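Local coordinates for protein 4'-phospho-dehydrooxetanocin synthase (Bacillus megaterium, PDB 5UL3) that rearranges dAMP by an oxidative ring contraction into the oxetane aldehyde precursor of oxetanocin A, using cobalamin, a [4Fe-4S] cluster and S-adenosylmethionine, at residues Thr60-Glu65 with Lys149-Lys154; Pro83-Met86 with Ser91-Glu94. All blocks are in the same frame, centred on the assembly; numbering follows the deposited sequence.

Interaction 1. Residues Thr60-Glu65 with Lys149-Lys154. With EDO (1,2-ethanediol), chain N.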
ATOM      1  N   THR A  60      17.607  24.050   6.176  1.00 23.84           N
ATOM      2  CA  THR A  60      18.353  25.287   5.966  1.00 27.43           C
ATOM      3  C   THR A  60      17.505  26.465   6.410  1.00 24.13           C
ATOM      4  O   THR A  60      16.319  26.526   6.094  1.00 27.92           O
ATOM      5  CB  THR A  60      18.718  25.475   4.475  1.00 24.46           C
ATOM      6  OG1 THR A  60      19.424  24.333   4.008  1.00 26.29           O
ATOM      7  CG2 THR A  60      19.606  26.715   4.295  1.00 27.08           C
ATOM      8  N   LEU A  61      18.119  27.417   7.121  1.00 25.14           N
ATOM      9  CA  LEU A  61      17.468  28.664   7.497  1.00 27.62           C
ATOM     10  C   LEU A  61      18.099  29.829   6.740  1.00 24.74           C
ATOM     11  O   LEU A  61      19.328  29.955   6.706  1.00 28.28           O
ATOM     12  CB  LEU A  61      17.587  28.897   9.008  1.00 32.45           C
ATOM     13  CG  LEU A  61      17.098  30.245   9.517  1.00 35.63           C
ATOM     14  CD1 LEU A  61      15.602  30.400   9.308  1.00 31.31           C
ATOM     15  CD2 LEU A  61      17.459  30.401  10.991  1.00 36.22           C
ATOM     16  N   TYR A  62      17.261  30.649   6.116  1.00 26.26           N
ATOM     17  CA  TYR A  62      17.674  31.922   5.539  1.00 32.89           C
ATOM     18  C   TYR A  62      17.166  33.036   6.441  1.00 31.88           C
ATOM     19  O   TYR A  62      15.974  33.088   6.759  1.00 34.15           O
ATOM     20  CB  TYR A  62      17.126  32.104   4.121  1.00 27.86           C
ATOM     21  CG  TYR A  62      17.496  30.969   3.207  1.00 28.91           C
ATOM     22  CD1 TYR A  62      16.735  29.800   3.168  1.00 27.69           C
ATOM     23  CD2 TYR A  62      18.611  31.059   2.385  1.00 23.16           C
ATOM     24  CE1 TYR A  62      17.100  28.743   2.321  1.00 26.74           C
ATOM     25  CE2 TYR A  62      18.969  30.021   1.545  1.00 25.79           C
ATOM     26  CZ  TYR A  62      18.214  28.873   1.515  1.00 28.70           C
ATOM     27  OH  TYR A  62      18.603  27.855   0.676  1.00 24.72           O
ATOM     28  N   VAL A  63      18.065  33.909   6.864  1.00 32.07           N
ATOM     29  CA  VAL A  63      17.697  35.112   7.599  1.00 36.40           C
ATOM     30  C   VAL A  63      17.938  36.279   6.655  1.00 34.79           C
ATOM     31  O   VAL A  63      19.085  36.570   6.303  1.00 30.13           O
ATOM     32  CB  VAL A  63      18.500  35.267   8.898  1.00 38.83           C
ATOM     33  CG1 VAL A  63      17.919  36.412   9.737  1.00 36.90           C
ATOM     34  CG2 VAL A  63      18.486  33.962   9.679  1.00 38.83           C
ATOM     35  N   ILE A  64      16.860  36.911   6.200  1.00 32.94           N
ATOM     36  CA  ILE A  64      16.951  38.018   5.257  1.00 35.75           C
ATOM     37  C   ILE A  64      16.980  39.307   6.073  1.00 34.10           C
ATOM     38  O   ILE A  64      15.947  39.754   6.575  1.00 41.44           O
ATOM     39  CB  ILE A  64      15.792  38.009   4.262  1.00 36.02           C
ATOM     40  CG1 ILE A  64      15.795  36.704   3.449  1.00 38.00           C
ATOM     41  CG2 ILE A  64      15.890  39.215   3.345  1.00 39.28           C
ATOM     42  CD1 ILE A  64      14.661  36.613   2.453  1.00 44.07           C
ATOM     43  N   GLU A  65      18.171  39.901   6.216  1.00 41.48           N
ATOM     44  CA  GLU A  65      18.281  41.207   6.867  1.00 48.13           C
ATOM     45  C   GLU A  65      17.602  42.258   6.007  1.00 47.49           C
ATOM     46  O   GLU A  65      16.617  42.868   6.427  1.00 56.61           O
ATOM     47  CB  GLU A  65      19.737  41.587   7.114  1.00 46.17           C
ATOM     48  CG  GLU A  65      20.281  41.101   8.437  1.00 53.08           C
ATOM     49  CD  GLU A  65      21.537  41.845   8.843  1.00 57.26           C
ATOM     50  OE1 GLU A  65      21.508  43.094   8.844  1.00 63.42           O
ATOM     51  OE2 GLU A  65      22.553  41.184   9.148  1.00 54.55           O
ATOM     52  N   LYS A 149      13.481  19.174  -0.133  1.00 21.98           N
ATOM     53  CA  LYS A 149      14.910  18.916  -0.247  1.00 20.73           C
ATOM     54  C   LYS A 149      15.515  19.684  -1.415  1.00 24.14           C
ATOM     55  O   LYS A 149      16.620  20.221  -1.300  1.00 21.53           O
ATOM     56  CB  LYS A 149      15.190  17.421  -0.398  1.00 20.65           C
ATOM     57  CG  LYS A 149      16.687  17.109  -0.532  1.00 22.19           C
ATOM     58  CD  LYS A 149      16.948  15.585  -0.579  1.00 26.42           C
ATOM     59  CE  LYS A 149      18.468  15.281  -0.558  1.00 33.58           C
ATOM     60  NZ  LYS A 149      18.769  13.974   0.135  1.00 37.83           N
ATOM     61  N   GLU A 150      14.794  19.784  -2.526  1.00 21.25           N
ATOM     62  CA  GLU A 150      15.247  20.609  -3.644  1.00 24.69           C
ATOM     63  C   GLU A 150      15.046  22.108  -3.398  1.00 21.24           C
ATOM     64  O   GLU A 150      15.491  22.926  -4.217  1.00 22.40           O
ATOM     65  CB  GLU A 150      14.515  20.191  -4.916  1.00 24.74           C
ATOM     66  CG  GLU A 150      14.903  18.804  -5.411  1.00 26.30           C
ATOM     67  CD  GLU A 150      16.298  18.764  -6.025  1.00 44.12           C
ATOM     68  OE1 GLU A 150      16.817  19.821  -6.456  1.00 36.56           O
ATOM     69  OE2 GLU A 150      16.873  17.658  -6.070  1.00 52.30           O
ATOM     70  N   GLN A 151      14.404  22.463  -2.293  1.00 21.52           N
ATOM     71  CA  GLN A 151      14.070  23.833  -1.921  1.00 23.55           C
ATOM     72  C   GLN A 151      13.349  24.546  -3.056  1.00 24.39           C
ATOM     73  O   GLN A 151      13.670  25.675  -3.426  1.00 23.09           O
ATOM     74  CB  GLN A 151      15.316  24.595  -1.454  1.00 20.86           C
ATOM     75  CG  GLN A 151      16.100  23.813  -0.392  1.00 24.31           C
ATOM     76  CD  GLN A 151      17.086  24.663   0.409  1.00 25.83           C
ATOM     77  OE1 GLN A 151      17.035  25.889   0.380  1.00 27.09           O
ATOM     78  NE2 GLN A 151      18.003  24.003   1.106  1.00 26.25           N
ATOM     79  N   LEU A 152      12.338  23.866  -3.607  1.00 21.98           N
ATOM     80  CA  LEU A 152      11.568  24.386  -4.727  1.00 22.19           C
ATOM     81  C   LEU A 152      10.284  25.090  -4.303  1.00 20.98           C
ATOM     82  O   LEU A 152       9.786  25.933  -5.055  1.00 25.44           O
ATOM     83  CB  LEU A 152      11.225  23.249  -5.704  1.00 20.45           C
ATOM     84  CG  LEU A 152      12.417  22.628  -6.448  1.00 24.17           C
ATOM     85  CD1 LEU A 152      11.965  21.386  -7.205  1.00 23.82           C
ATOM     86  CD2 LEU A 152      13.079  23.619  -7.401  1.00 29.28           C
ATOM     87  N   ALA A 153       9.744  24.776  -3.129  1.00 22.35           N
ATOM     88  CA  ALA A 153       8.448  25.314  -2.733  1.00 21.81           C
ATOM     89  C   ALA A 153       8.289  25.148  -1.235  1.00 23.29           C
ATOM     90  O   ALA A 153       8.909  24.284  -0.617  1.00 24.48           O
ATOM     91  CB  ALA A 153       7.282  24.609  -3.443  1.00 22.95           C
ATOM     92  N   LYS A 154       7.457  26.010  -0.663  1.00 26.72           N
ATOM     93  CA  LYS A 154       6.853  25.741   0.632  1.00 23.28           C
ATOM     94  C   LYS A 154       5.671  24.807   0.405  1.00 24.83           C
ATOM     95  O   LYS A 154       4.821  25.080  -0.440  1.00 29.34           O
ATOM     96  CB  LYS A 154       6.403  27.044   1.282  1.00 24.84           C
ATOM     97  CG  LYS A 154       7.597  27.965   1.602  1.00 30.81           C
ATOM     98  CD  LYS A 154       7.204  29.036   2.611  1.00 46.36           C
ATOM     99  CE  LYS A 154       7.770  30.393   2.221  1.00 55.76           C
ATOM    100  NZ  LYS A 154       7.196  31.499   3.050  1.00 52.65           N
TER
HETATM  101  C1  EDO N 813      19.537  16.854  -8.457  1.00 61.52           C
HETATM  102  O1  EDO N 813      19.047  16.280  -7.243  1.00 62.57           O
HETATM  103  C2  EDO N 813      20.173  18.197  -8.124  1.00 70.73           C
HETATM  104  O2  EDO N 813      19.350  18.903  -7.182  1.00 58.89           O
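Tyr62 OH donates a short hydrogen bond of 2.5 Å to Gln151 OE1, the main link between strand 60-64 and the loop that follows helix 138-149. The amide oxygen lies at the hydroxyl edge of the phenol, in the ring plane, while the amide itself is turned 77° against the ring. From the side of the glutamine the hydroxyl sits slightly out of the carbonyl plane, with a bent C=O...donor angle of 138°. The same hydroxyl also bonds Asn82 ND2, so two amide side chains grip it and fix the rotation of its O-H. The other end of the glutamine amide serves Thr60: Gln151 NE2 gives Thr60 OG1 a weak, bent bond 3.2 Å long. The stronger partner of that OG1 is the backbone oxygen of Asn58. With CG beside the backbone N and the chain extended beyond it, the Gln151 side chain reaches the strand and sets its amide across these two alternate residues of one strand face.

Gln151 is the first residue to leave the helical conformation after helix 138-149, and its positive phi closes a Schellman motif there, in the short loop leading to strand 154-159, the outermost strand of the cobalamin-binding Rossmann sheet. Strand 60-64 belongs to the four-stranded antiparallel sheet of the N-terminal domain, making this a buried polar seam between two domains. Next to Gln151, Glu150 bends at chi2; Glu150 OE1 accepts from O2 of a 1,2-ethanediol and Glu150 OE2 from its O1, each at 2.8 Å. The diol probably comes from the crystallisation liquor. Farther out, Gln151 packs on Ser53 and Leu84, Tyr62 lies on Val72 and Leu84, and Thr60 also touches Val72.

Interaction 2. Residues Pro83-Met86 with Ser91-Glu94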
ATOM      1  N   PRO A  83      20.955  23.150  -3.010  1.00 23.46           N
ATOM      2  CA  PRO A  83      20.550  23.163  -4.419  1.00 23.56           C
ATOM      3  C   PRO A  83      19.995  24.505  -4.853  1.00 24.61           C
ATOM      4  O   PRO A  83      20.081  24.851  -6.037  1.00 25.28           O
ATOM      5  CB  PRO A  83      19.477  22.062  -4.484  1.00 25.08           C
ATOM      6  CG  PRO A  83      18.837  22.103  -3.108  1.00 25.00           C
ATOM      7  CD  PRO A  83      20.005  22.406  -2.155  1.00 23.44           C
ATOM      8  N   LEU A  84      19.410  25.256  -3.911  1.00 22.31           N
ATOM      9  CA  LEU A  84      18.892  26.576  -4.244  1.00 25.16           C
ATOM     10  C   LEU A  84      20.039  27.529  -4.546  1.00 22.93           C
ATOM     11  O   LEU A  84      20.002  28.260  -5.540  1.00 25.41           O
ATOM     12  CB  LEU A  84      18.029  27.128  -3.105  1.00 22.61           C
ATOM     13  CG  LEU A  84      17.331  28.456  -3.395  1.00 22.42           C
ATOM     14  CD1 LEU A  84      16.018  28.526  -2.609  1.00 27.51           C
ATOM     15  CD2 LEU A  84      18.211  29.682  -2.998  1.00 22.61           C
ATOM     16  N   LEU A  85      21.058  27.537  -3.690  1.00 23.15           N
ATOM     17  CA  LEU A  85      22.208  28.399  -3.959  1.00 24.83           C
ATOM     18  C   LEU A  85      22.885  28.001  -5.260  1.00 26.48           C
ATOM     19  O   LEU A  85      23.348  28.868  -6.019  1.00 24.72           O
ATOM     20  CB  LEU A  85      23.201  28.341  -2.798  1.00 23.47           C
ATOM     21  CG  LEU A  85      22.698  28.895  -1.456  1.00 26.82           C
ATOM     22  CD1 LEU A  85      23.723  28.665  -0.343  1.00 27.86           C
ATOM     23  CD2 LEU A  85      22.314  30.369  -1.546  1.00 27.67           C
ATOM     24  N   MET A  86      22.939  26.691  -5.544  1.00 25.27           N
ATOM     25  CA  MET A  86      23.582  26.223  -6.765  1.00 26.66           C
ATOM     26  C   MET A  86      22.822  26.675  -8.010  1.00 29.56           C
ATOM     27  O   MET A  86      23.438  27.013  -9.027  1.00 28.05           O
ATOM     28  CB  MET A  86      23.722  24.700  -6.739  1.00 25.90           C
ATOM     29  CG  MET A  86      24.592  24.161  -7.849  1.00 37.83           C
ATOM     30  SD  MET A  86      24.775  22.376  -7.698  1.00 56.81           S
ATOM     31  CE  MET A  86      25.613  22.268  -6.117  1.00 47.95           C
ATOM     32  N   SER A  91      28.847  28.692  -9.250  1.00 27.05           N
ATOM     33  CA  SER A  91      30.223  28.779  -8.776  1.00 28.45           C
ATOM     34  C   SER A  91      30.362  29.725  -7.598  1.00 30.41           C
ATOM     35  O   SER A  91      31.371  30.416  -7.473  1.00 28.20           O
ATOM     36  CB  SER A  91      31.177  29.231  -9.887  1.00 33.84           C
ATOM     37  OG  SER A  91      31.227  28.302 -10.950  1.00 30.64           O
ATOM     38  N   TRP A  92      29.365  29.790  -6.706  1.00 24.08           N
ATOM     39  CA  TRP A  92      29.516  30.741  -5.618  1.00 24.23           C
ATOM     40  C   TRP A  92      30.587  30.316  -4.619  1.00 25.60           C
ATOM     41  O   TRP A  92      31.146  31.180  -3.929  1.00 30.07           O
ATOM     42  CB  TRP A  92      28.188  30.974  -4.885  1.00 27.93           C
ATOM     43  CG  TRP A  92      27.686  29.811  -4.077  1.00 26.87           C
ATOM     44  CD1 TRP A  92      26.806  28.841  -4.486  1.00 26.64           C
ATOM     45  CD2 TRP A  92      28.013  29.504  -2.710  1.00 24.40           C
ATOM     46  NE1 TRP A  92      26.586  27.947  -3.464  1.00 26.70           N
ATOM     47  CE2 TRP A  92      27.301  28.334  -2.362  1.00 28.02           C
ATOM     48  CE3 TRP A  92      28.841  30.103  -1.752  1.00 26.43           C
ATOM     49  CZ2 TRP A  92      27.396  27.742  -1.096  1.00 30.22           C
ATOM     50  CZ3 TRP A  92      28.930  29.515  -0.485  1.00 34.26           C
ATOM     51  CH2 TRP A  92      28.211  28.345  -0.177  1.00 33.97           C
ATOM     52  N   TYR A  93      30.899  29.028  -4.536  1.00 24.83           N
ATOM     53  CA  TYR A  93      31.694  28.506  -3.425  1.00 32.51           C
ATOM     54  C   TYR A  93      33.082  28.060  -3.883  1.00 36.59           C
ATOM     55  O   TYR A  93      33.357  27.916  -5.075  1.00 36.39           O
ATOM     56  CB  TYR A  93      30.964  27.335  -2.763  1.00 31.87           C
ATOM     57  CG  TYR A  93      30.670  26.228  -3.735  1.00 32.61           C
ATOM     58  CD1 TYR A  93      31.583  25.209  -3.944  1.00 37.31           C
ATOM     59  CD2 TYR A  93      29.485  26.210  -4.460  1.00 30.05           C
ATOM     60  CE1 TYR A  93      31.331  24.206  -4.840  1.00 33.42           C
ATOM     61  CE2 TYR A  93      29.216  25.198  -5.361  1.00 32.95           C
ATOM     62  CZ  TYR A  93      30.145  24.195  -5.543  1.00 38.50           C
ATOM     63  OH  TYR A  93      29.891  23.183  -6.438  1.00 45.65           O
ATOM     64  N   GLU A  94      33.959  27.827  -2.903  1.00 36.57           N
ATOM     65  CA  GLU A  94      35.303  27.316  -3.164  1.00 50.43           C
ATOM     66  C   GLU A  94      35.283  25.790  -3.136  1.00 55.89           C
ATOM     67  O   GLU A  94      34.880  25.191  -2.131  1.00 56.70           O
ATOM     68  CB  GLU A  94      36.295  27.854  -2.139  1.00 45.22           C
ATOM     69  CG  GLU A  94      36.452  29.353  -2.134  1.00 49.64           C
ATOM     70  CD  GLU A  94      37.184  29.835  -0.900  1.00 76.83           C
ATOM     71  OE1 GLU A  94      36.989  29.225   0.175  1.00 86.22           O
ATOM     72  OE2 GLU A  94      37.961  30.812  -1.003  1.00 82.82           O
TER
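Leu85, which packs against Trp92, sends its backbone N-H to Asn82 OD1, an oxygen that also takes a weak bond from Leu84 N at the start of helix 83-88. Beyond that first turn the meeting with residues 91-94 is made by van der Waals contact. Leu85 CB comes up obliquely to the pyrrole part of the indole, 3.5 Å from Trp92 NE1. Its branch CD1 continues along the same ring system, with Leu85 CD1 3.9 Å from Trp92 CZ2, so the leucine follows the indole from the pyrrole to the benzene part. Trp92 CD1 in turn lies 3.8 Å from Leu85 O, a contact with the backbone of the helix.

Trp92 CG stands between its own backbone N and carbonyl carbon (chi1 69°), which turns the indole back toward the helix. Tyr93 packs on it: Tyr93 CB sits 3.5 Å above the indole plane, over its centre, and Trp92 CD1 lies at the edge of the phenol, in the plane of that ring. Met86 adds a looser contact on the more exposed side. Its side chain is extended through chi2 and then turns at the sulfur, bringing Met86 CE to 4.4 Å from Tyr93 OH.

Phe105 of strand 102-106 meets the indole edge-to-face and also touches Leu85, while Leu111 of helix 109-115 reaches Leu85 as well. The leucine is thereby buried among the indole, the sheet and a second helix. The loop after helix 83-88 thus folds back on that helix within the connection that carries the chain from strand 69-73 to 102-106, neighbouring antiparallel strands in the sheet of the N-terminal domain.

In the fold
Interaction 2 is nested in the chain loop closed by interaction 1, and their centres lie about 14 Å apart. Helix 83-88 joins them: Pro83 CG lies 3.4 Å from Lys149 O, Leu84 CD1 is 3.8 Å from Gln151 O, and Leu84 CB is 3.9 Å from Tyr62 OH. Asn82, just ahead of the helix, uses its two amide ends for one contact each. Arg87, later in the helix, bonds the backbone oxygen of Glu150. Interaction 1 crosses between domains, whereas interaction 2 stays within the N-terminal one; both lie away from the cobalamin and iron-sulfur sites.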